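Protein F01G10.3, confirmed by transcript evidence (Caenorhabditis elegans, PDB 3K6J) probably acts as an NAD+-dependent (3S)-3-hydroxyacyl-CoA dehydrogenase, the oxidoreductase part of a multifunctional enzyme, and carries a bound zinc ion. Local coordinates at residues S56-G61 / H126-C131; E79-V84 / K120-F125; Y52-V57 / I212-Q217. All coordinates share one frame; numbering follows the deposited sequence.

Contact 1: S56-G61 / H126-C131; sequences SVAIIG and HKLSNC
A58 and L128 meet methyl to methyl: CB of A58 lies 3.6 Å from CD2 of L128, and CD1 of the same leucine stands only a little farther off. The CB of A58 also touches SG of C131, at 3.8 Å, so one small side chain on strand 56-60 is wedged between a branched leucine end and a sulfur. A short side chain suits the place, since its single methyl carbon already touches both partners. In L128, CG lies beside the backbone N (chi1 -53°), and the rest of the chain brings the methyl end nearer to the strand than its first bond would suggest.

A type I beta turn from L128 to C131 shapes the loop, closed by the bond from C131 N to L128 O, 2.7 Å long. That turn sets L128 and C131 on the buried side. SG of C131 is 3.8 Å from OG of S56 as well, a van der Waals contact; the hydroxyl has its hydrogen bond with OE1 of E79.

The solvent side is much looser: N130 is exposed and meets S56 CB only through its backbone O, at 4.0 Å, and that oxygen bonds K157. The contact lies on the face of the Rossmann-type sheet that is covered here by helix 142-153, with L152 touching L128 and F81 of strand 79-83 touching both L128 and C131; just beyond, the loop leads into strand 133-136, the other neighbour of strand 56-60.

Contact 2: E79-V84 / K120-F125; sequences ETFLVV and KITSDF
Parallel pairing at the edge of a Rossmann-type sheet joins strand 79-83 to the outermost strand, 119-122, with F81 beside K120, L82 beside I121 and V83 beside T122. Four backbone bonds form the parallel ladder: K120 N to T80 O, L82 N to K120 O at 2.9 Å, T122 N to L82 O, and V84 N to T122 O at 2.8 Å.

On the face of F81 and V83, K120 lies alongside the phenylalanine, its CB 3.9 Å from CD1 of F81. The lysine chain then bends at chi2 (-86°), chi3 and chi4, bringing NZ to OE2 of E79 in a salt bridge whose hydrogen bond is weak, at 3.1 Å; the other carboxylate oxygen, OE1, is hydrogen-bonded to OG of S56. Long and flexible, lysine can run its methylenes alongside the ring and still reach the acid. Farther along, CG1 of V83 makes a CH-pi contact over one face of the F125 ring, 4.3 Å from its centroid and 18° off the normal. Just past the edge strand, D124 N bonds T122 OG1 at 3.1 Å, an ST turn.

The opposite face carries L82 and I121; just past the strand, CG2 of V84 lies 3.9 Å from CG2 of I121. Helix 87-103 packs on this side, its C90 touching L82, I121 and V84, and helix 64-75 adds A70 against L82, whereas on the other side L148 and L152 of helix 142-153 meet F125 beside V83.

Contact 3: Y52-V57 / I212-Q217; sequences YDVNSV and IATAFQ
Y52 N donates to OG1 of T214 over 3.2 Å, with 148° at the hydrogen. That hydroxyl also bonds the backbone oxygen of Q210, one turn earlier in the helix, so it serves both the helix and the incoming chain; threonine suits the spot because it offers this oxygen beside a methyl. Its torsion (chi1 -54°) sets OG1 anti to the carbonyl carbon, within reach of Q210, while CG2 turns toward V54.

Two waters reinforce the joint. One donates to the carbonyl oxygens of both Y52 and T214, each at 2.8 Å. The other accepts from V54 N at 2.7 Å and from NE2 of Q217 at 3.0 Å. The extended chain of Q217 brings the same NE2 to OD2 of D53, a weak bond at 3.4 Å, with amide and carboxylate nearly coplanar, their planes 27° apart.

The helix concerned, 209-221, connects the last two strands, 198-202 and 225-229, which are parallel neighbours in the mixed sheet, while Y52-N55 is the lead-in to strand 56-60, the first strand of the Rossmann-type core.

Packing is modest. V54 points at the helix, its CG2 3.7 Å from CG2 of T214, and it also touches A218. The Y52 ring lies obliquely beside the threonine, CD2 being 3.3 Å from OG1, and rests on Q210 and T159 as well. Replacing T214 with a valine would probably leave Y52 N without its acceptor, a methyl facing it instead. On the far side of the helix, F216 and I212 pack on I201 and L228.

How the contacts relate
From the N terminus, the chain first passes through residues 52-55, which contact 3 later ties to helix 209-221, closing the longest loop of the three. It runs straight on into strand 56-60, so contacts 3 and 1 share S56 and V57, and both begin in the segment that leads into and forms that strand. Contact 1 closes a shorter loop when residues 126-131 return to it. Within this lies contact 2, the shortest, joining neighbouring strand 79-83 to the edge strand. The loops therefore nest without crossing. G61 N to V83 O, a probable hydrogen bond, links contacts 1 and 2, while contact 3 ties the lead-in to strand 56-60 to the helix joining the last two strands of the sheet.

Contact 1: S56-G61 / H126-C131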
loop_
_atom_site.group_PDB
_atom_site.type_symbol
_atom_site.label_atom_id
_atom_site.label_comp_id
_atom_site.label_asym_id
_atom_site.label_seq_id
_atom_site.Cartn_x
_atom_site.Cartn_y
_atom_site.Cartn_z
ATOM N N SER A 56 -19.123 16.335 4.387
ATOM C CA SER A 56 -19.403 16.269 2.981
ATOM C C SER A 56 -18.094 16.256 2.215
ATOM O O SER A 56 -17.237 17.078 2.464
ATOM C CB SER A 56 -20.195 17.492 2.575
ATOM O OG SER A 56 -20.749 17.249 1.323
ATOM N N VAL A 57 -17.962 15.331 1.269
ATOM C CA VAL A 57 -16.707 15.156 0.523
ATOM C C VAL A 57 -16.961 15.148 -0.988
ATOM O O VAL A 57 -18.061 14.829 -1.419
ATOM C CB VAL A 57 -15.980 13.859 0.957
ATOM C CG1 VAL A 57 -14.813 13.538 0.029
ATOM C CG2 VAL A 57 -15.477 14.021 2.398
ATOM N N ALA A 58 -15.951 15.519 -1.773
ATOM C CA ALA A 58 -16.020 15.390 -3.204
ATOM C C ALA A 58 -14.737 14.773 -3.706
ATOM O O ALA A 58 -13.659 15.079 -3.224
ATOM C CB ALA A 58 -16.306 16.755 -3.920
ATOM N N ILE A 59 -14.886 13.855 -4.640
ATOM C CA ILE A 59 -13.775 13.175 -5.261
ATOM C C ILE A 59 -13.897 13.518 -6.750
ATOM O O ILE A 59 -14.929 13.219 -7.384
ATOM C CB ILE A 59 -13.866 11.643 -5.088
ATOM C CG1 ILE A 59 -13.912 11.211 -3.590
ATOM C CG2 ILE A 59 -12.750 10.961 -5.891
ATOM C CD1 ILE A 59 -12.598 11.401 -2.803
ATOM N N ILE A 60 -12.867 14.154 -7.302
ATOM C CA ILE A 60 -12.938 14.571 -8.692
ATOM C C ILE A 60 -12.181 13.586 -9.549
ATOM O O ILE A 60 -10.978 13.340 -9.326
ATOM C CB ILE A 60 -12.425 16.019 -8.876
ATOM C CG1 ILE A 60 -13.123 16.949 -7.883
ATOM C CG2 ILE A 60 -12.679 16.522 -10.308
ATOM C CD1 ILE A 60 -12.471 18.333 -7.792
ATOM N N GLY A 61 -12.892 12.987 -10.504
ATOM C CA GLY A 61 -12.301 11.982 -11.390
ATOM C C GLY A 61 -12.858 10.591 -11.136
ATOM O O GLY A 61 -12.850 10.114 -9.988
ATOM N N HIS A 126 -21.136 23.117 -9.260
ATOM C CA HIS A 126 -21.902 23.984 -8.376
ATOM C C HIS A 126 -22.728 23.188 -7.375
ATOM O O HIS A 126 -23.616 23.734 -6.713
ATOM C CB HIS A 126 -22.756 24.956 -9.198
ATOM C CG HIS A 126 -21.940 25.996 -9.902
ATOM N ND1 HIS A 126 -22.058 27.346 -9.636
ATOM C CD2 HIS A 126 -20.947 25.878 -10.822
ATOM C CE1 HIS A 126 -21.192 28.015 -10.378
ATOM N NE2 HIS A 126 -20.502 27.147 -11.103
ATOM N N LYS A 127 -22.414 21.893 -7.277
ATOM C CA LYS A 127 -22.999 21.002 -6.274
ATOM C C LYS A 127 -22.071 20.938 -5.050
ATOM O O LYS A 127 -22.473 20.450 -3.987
ATOM C CB LYS A 127 -23.209 19.578 -6.848
ATOM C CG LYS A 127 -24.043 19.477 -8.145
ATOM C CD LYS A 127 -25.482 19.002 -7.915
ATOM C CE LYS A 127 -26.286 19.043 -9.232
ATOM N NZ LYS A 127 -27.680 18.529 -9.114
ATOM N N LEU A 128 -20.850 21.459 -5.200
ATOM C CA LEU A 128 -19.780 21.248 -4.224
ATOM C C LEU A 128 -19.606 22.338 -3.168
ATOM O O LEU A 128 -18.816 22.177 -2.232
ATOM C CB LEU A 128 -18.441 21.038 -4.935
ATOM C CG LEU A 128 -18.347 19.959 -6.014
ATOM C CD1 LEU A 128 -16.897 19.762 -6.443
ATOM C CD2 LEU A 128 -18.949 18.662 -5.526
ATOM N N SER A 129 -20.336 23.435 -3.299
ATOM C CA SER A 129 -20.047 24.636 -2.521
ATOM C C SER A 129 -20.076 24.436 -0.993
ATOM O O SER A 129 -19.438 25.195 -0.268
ATOM C CB SER A 129 -20.979 25.782 -2.951
ATOM O OG SER A 129 -22.294 25.507 -2.545
ATOM N N ASN A 130 -20.810 23.431 -0.512
ATOM C CA ASN A 130 -20.789 23.109 0.913
ATOM C C ASN A 130 -19.854 21.945 1.326
ATOM O O ASN A 130 -19.902 21.492 2.466
ATOM C CB ASN A 130 -22.208 22.895 1.461
ATOM C CG ASN A 130 -22.308 23.183 2.967
ATOM O OD1 ASN A 130 -21.603 24.054 3.513
ATOM N ND2 ASN A 130 -23.181 22.446 3.646
ATOM N N CYS A 131 -18.991 21.500 0.416
ATOM C CA CYS A 131 -18.059 20.379 0.673
ATOM C C CYS A 131 -16.897 20.751 1.586
ATOM O O CYS A 131 -16.264 21.800 1.401
ATOM C CB CYS A 131 -17.504 19.815 -0.642
ATOM S SG CYS A 131 -18.602 18.646 -1.479
#

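Contact 2: E79-V84 / K120-F125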
loop_
_atom_site.group_PDB
_atom_site.type_symbol
_atom_site.label_atom_id
_atom_site.label_comp_id
_atom_site.label_asym_id
_atom_site.label_seq_id
_atom_site.Cartn_x
_atom_site.Cartn_y
_atom_site.Cartn_z
ATOM N N GLU A 79 -21.703 11.952 2.969
ATOM C CA GLU A 79 -22.182 12.416 1.680
ATOM C C GLU A 79 -21.000 12.676 0.775
ATOM O O GLU A 79 -20.162 13.535 1.080
ATOM C CB GLU A 79 -23.015 13.699 1.847
ATOM C CG GLU A 79 -23.783 14.079 0.585
ATOM C CD GLU A 79 -24.201 15.544 0.553
ATOM O OE1 GLU A 79 -23.345 16.432 0.836
ATOM O OE2 GLU A 79 -25.391 15.802 0.228
ATOM N N THR A 80 -20.932 11.918 -0.316
ATOM C CA THR A 80 -19.794 11.944 -1.225
ATOM C C THR A 80 -20.230 12.214 -2.663
ATOM O O THR A 80 -20.983 11.435 -3.255
ATOM C CB THR A 80 -19.000 10.577 -1.159
ATOM O OG1 THR A 80 -18.663 10.285 0.203
ATOM C CG2 THR A 80 -17.721 10.617 -2.000
ATOM N N PHE A 81 -19.737 13.303 -3.238
ATOM C CA PHE A 81 -19.930 13.545 -4.650
ATOM C C PHE A 81 -18.777 12.948 -5.417
ATOM O O PHE A 81 -17.617 13.142 -5.070
ATOM C CB PHE A 81 -20.046 15.048 -4.936
ATOM C CG PHE A 81 -21.180 15.707 -4.215
ATOM C CD1 PHE A 81 -22.449 15.765 -4.797
ATOM C CD2 PHE A 81 -20.990 16.247 -2.928
ATOM C CE1 PHE A 81 -23.509 16.363 -4.114
ATOM C CE2 PHE A 81 -22.037 16.856 -2.255
ATOM C CZ PHE A 81 -23.306 16.905 -2.842
ATOM N N LEU A 82 -19.098 12.201 -6.456
ATOM C CA LEU A 82 -18.079 11.712 -7.351
ATOM C C LEU A 82 -18.257 12.475 -8.670
ATOM O O LEU A 82 -19.214 12.269 -9.410
ATOM C CB LEU A 82 -18.191 10.191 -7.486
ATOM C CG LEU A 82 -17.189 9.468 -8.393
ATOM C CD1 LEU A 82 -15.746 9.784 -8.028
ATOM C CD2 LEU A 82 -17.492 7.968 -8.341
ATOM N N VAL A 83 -17.333 13.394 -8.921
ATOM C CA VAL A 83 -17.442 14.352 -10.027
ATOM C C VAL A 83 -16.649 13.848 -11.211
ATOM O O VAL A 83 -15.425 13.761 -11.159
ATOM C CB VAL A 83 -16.959 15.751 -9.590
ATOM C CG1 VAL A 83 -17.103 16.778 -10.733
ATOM C CG2 VAL A 83 -17.692 16.198 -8.295
ATOM N N VAL A 84 -17.364 13.496 -12.275
ATOM C CA VAL A 84 -16.771 12.788 -13.404
ATOM C C VAL A 84 -17.174 13.429 -14.756
ATOM O O VAL A 84 -18.129 14.166 -14.819
ATOM C CB VAL A 84 -17.237 11.318 -13.387
ATOM C CG1 VAL A 84 -16.855 10.638 -12.054
ATOM C CG2 VAL A 84 -18.763 11.226 -13.615
ATOM N N LYS A 120 -23.243 10.285 -4.692
ATOM C CA LYS A 120 -23.930 11.023 -5.760
ATOM C C LYS A 120 -22.984 11.222 -6.929
ATOM O O LYS A 120 -21.961 11.921 -6.810
ATOM C CB LYS A 120 -24.384 12.408 -5.288
ATOM C CG LYS A 120 -24.973 12.510 -3.873
ATOM C CD LYS A 120 -26.471 12.218 -3.810
ATOM C CE LYS A 120 -27.215 13.201 -2.876
ATOM N NZ LYS A 120 -26.537 13.494 -1.554
ATOM N N ILE A 121 -23.299 10.601 -8.057
ATOM C CA ILE A 121 -22.468 10.758 -9.234
ATOM C C ILE A 121 -22.956 11.994 -9.979
ATOM O O ILE A 121 -24.152 12.221 -10.040
ATOM C CB ILE A 121 -22.438 9.485 -10.102
ATOM C CG1 ILE A 121 -21.859 8.315 -9.278
ATOM C CG2 ILE A 121 -21.617 9.735 -11.375
ATOM C CD1 ILE A 121 -21.813 6.970 -9.997
ATOM N N THR A 122 -22.028 12.816 -10.470
ATOM C CA THR A 122 -22.367 14.053 -11.176
ATOM C C THR A 122 -21.210 14.618 -11.996
ATOM O O THR A 122 -20.069 14.195 -11.862
ATOM C CB THR A 122 -22.928 15.152 -10.231
ATOM O OG1 THR A 122 -23.291 16.295 -11.014
ATOM C CG2 THR A 122 -21.888 15.589 -9.175
ATOM N N SER A 123 -21.523 15.562 -12.874
ATOM C CA SER A 123 -20.496 16.249 -13.660
ATOM C C SER A 123 -20.602 17.772 -13.496
ATOM O O SER A 123 -20.003 18.537 -14.267
ATOM C CB SER A 123 -20.593 15.851 -15.124
ATOM O OG SER A 123 -21.903 16.085 -15.590
ATOM N N ASP A 124 -21.331 18.180 -12.454
ATOM C CA ASP A 124 -21.607 19.578 -12.127
ATOM C C ASP A 124 -20.892 20.049 -10.849
ATOM O O ASP A 124 -21.145 19.528 -9.767
ATOM C CB ASP A 124 -23.129 19.753 -11.962
ATOM C CG ASP A 124 -23.531 21.154 -11.501
ATOM O OD1 ASP A 124 -24.656 21.306 -10.983
ATOM O OD2 ASP A 124 -22.747 22.109 -11.648
ATOM N N PHE A 125 -20.054 21.073 -10.976
ATOM C CA PHE A 125 -19.291 21.627 -9.843
ATOM C C PHE A 125 -20.080 22.450 -8.816
ATOM O O PHE A 125 -19.727 22.488 -7.635
ATOM C CB PHE A 125 -18.122 22.455 -10.361
ATOM C CG PHE A 125 -17.039 21.632 -10.967
ATOM C CD1 PHE A 125 -17.204 21.054 -12.219
ATOM C CD2 PHE A 125 -15.863 21.402 -10.272
ATOM C CE1 PHE A 125 -16.193 20.273 -12.774
ATOM C CE2 PHE A 125 -14.844 20.616 -10.819
ATOM C CZ PHE A 125 -15.008 20.053 -12.074
#

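Contact 3: Y52-V57 / I212-Q217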
loop_
_atom_site.group_PDB
_atom_site.type_symbol
_atom_site.label_atom_id
_atom_site.label_comp_id
_atom_site.label_asym_id
_atom_site.label_seq_id
_atom_site.Cartn_x
_atom_site.Cartn_y
_atom_site.Cartn_z
ATOM N N TYR A 52 -11.399 20.915 11.120
ATOM C CA TYR A 52 -12.774 21.126 10.685
ATOM C C TYR A 52 -13.441 19.777 10.582
ATOM O O TYR A 52 -12.778 18.759 10.322
ATOM C CB TYR A 52 -12.826 21.796 9.303
ATOM C CG TYR A 52 -12.015 23.053 9.194
ATOM C CD1 TYR A 52 -12.395 24.217 9.884
ATOM C CD2 TYR A 52 -10.871 23.099 8.397
ATOM C CE1 TYR A 52 -11.641 25.401 9.787
ATOM C CE2 TYR A 52 -10.116 24.269 8.292
ATOM C CZ TYR A 52 -10.514 25.424 8.993
ATOM O OH TYR A 52 -9.766 26.588 8.894
ATOM N N ASP A 53 -14.749 19.757 10.788
ATOM C CA ASP A 53 -15.497 18.514 10.659
ATOM C C ASP A 53 -15.698 18.270 9.194
ATOM O O ASP A 53 -15.903 19.212 8.428
ATOM C CB ASP A 53 -16.849 18.589 11.367
ATOM C CG ASP A 53 -16.716 18.664 12.887
ATOM O OD1 ASP A 53 -17.475 19.437 13.489
ATOM O OD2 ASP A 53 -15.859 17.960 13.482
ATOM N N VAL A 54 -15.652 17.003 8.799
ATOM C CA VAL A 54 -15.868 16.658 7.406
ATOM C C VAL A 54 -17.223 15.979 7.266
ATOM O O VAL A 54 -17.365 14.780 7.519
ATOM C CB VAL A 54 -14.665 15.845 6.822
ATOM C CG1 VAL A 54 -15.036 15.158 5.548
ATOM C CG2 VAL A 54 -13.479 16.783 6.572
ATOM N N ASN A 55 -18.235 16.756 6.881
ATOM C CA ASN A 55 -19.603 16.202 6.730
ATOM C C ASN A 55 -19.974 15.883 5.298
ATOM O O ASN A 55 -20.995 15.253 5.028
ATOM C CB ASN A 55 -20.648 17.163 7.336
ATOM C CG ASN A 55 -20.642 17.136 8.857
ATOM O OD1 ASN A 55 -20.404 18.154 9.513
ATOM N ND2 ASN A 55 -20.862 15.954 9.422
ATOM N N SER A 56 -19.123 16.335 4.387
ATOM C CA SER A 56 -19.403 16.269 2.981
ATOM C C SER A 56 -18.094 16.256 2.215
ATOM O O SER A 56 -17.237 17.078 2.464
ATOM C CB SER A 56 -20.195 17.492 2.575
ATOM O OG SER A 56 -20.749 17.249 1.323
ATOM N N VAL A 57 -17.962 15.331 1.269
ATOM C CA VAL A 57 -16.707 15.156 0.523
ATOM C C VAL A 57 -16.961 15.148 -0.988
ATOM O O VAL A 57 -18.061 14.829 -1.419
ATOM C CB VAL A 57 -15.980 13.859 0.957
ATOM C CG1 VAL A 57 -14.813 13.538 0.029
ATOM C CG2 VAL A 57 -15.477 14.021 2.398
ATOM N N ILE A 212 -3.771 19.480 7.623
ATOM C CA ILE A 212 -3.287 18.199 8.127
ATOM C C ILE A 212 -4.267 17.549 9.114
ATOM O O ILE A 212 -4.646 16.370 8.936
ATOM C CB ILE A 212 -1.886 18.321 8.746
ATOM C CG1 ILE A 212 -0.866 18.776 7.693
ATOM C CG2 ILE A 212 -1.448 16.982 9.358
ATOM C CD1 ILE A 212 -0.817 17.911 6.419
ATOM N N ALA A 213 -4.718 18.314 10.107
ATOM C CA ALA A 213 -5.657 17.780 11.124
ATOM C C ALA A 213 -6.976 17.371 10.498
ATOM O O ALA A 213 -7.538 16.335 10.843
ATOM C CB ALA A 213 -5.889 18.805 12.275
ATOM N N THR A 214 -7.469 18.184 9.573
ATOM C CA THR A 214 -8.754 17.919 8.932
ATOM C C THR A 214 -8.669 16.631 8.109
ATOM O O THR A 214 -9.583 15.827 8.135
ATOM C CB THR A 214 -9.197 19.134 8.069
ATOM O OG1 THR A 214 -9.190 20.302 8.890
ATOM C CG2 THR A 214 -10.602 18.948 7.455
ATOM N N ALA A 215 -7.552 16.429 7.397
ATOM C CA ALA A 215 -7.360 15.204 6.595
ATOM C C ALA A 215 -7.234 13.975 7.502
ATOM O O ALA A 215 -7.822 12.915 7.222
ATOM C CB ALA A 215 -6.127 15.338 5.684
ATOM N N PHE A 216 -6.446 14.111 8.573
ATOM C CA PHE A 216 -6.293 13.050 9.561
ATOM C C PHE A 216 -7.604 12.541 10.137
ATOM O O PHE A 216 -7.850 11.331 10.142
ATOM C CB PHE A 216 -5.343 13.456 10.693
ATOM C CG PHE A 216 -3.988 12.849 10.565
ATOM C CD1 PHE A 216 -3.081 13.343 9.644
ATOM C CD2 PHE A 216 -3.631 11.765 11.358
ATOM C CE1 PHE A 216 -1.868 12.774 9.507
ATOM C CE2 PHE A 216 -2.417 11.190 11.237
ATOM C CZ PHE A 216 -1.523 11.679 10.315
ATOM N N GLN A 217 -8.436 13.465 10.595
ATOM C CA GLN A 217 -9.691 13.130 11.257
ATOM C C GLN A 217 -10.620 12.505 10.242
ATOM O O GLN A 217 -11.327 11.534 10.543
ATOM C CB GLN A 217 -10.323 14.386 11.889
ATOM C CG GLN A 217 -11.594 14.139 12.712
ATOM C CD GLN A 217 -12.058 15.385 13.495
ATOM O OE1 GLN A 217 -11.493 15.721 14.549
ATOM N NE2 GLN A 217 -13.095 16.059 12.990
HETATM O O HOH W 1 -12.010 16.221 9.573
HETATM O O HOH W 2 -14.105 15.309 10.259
#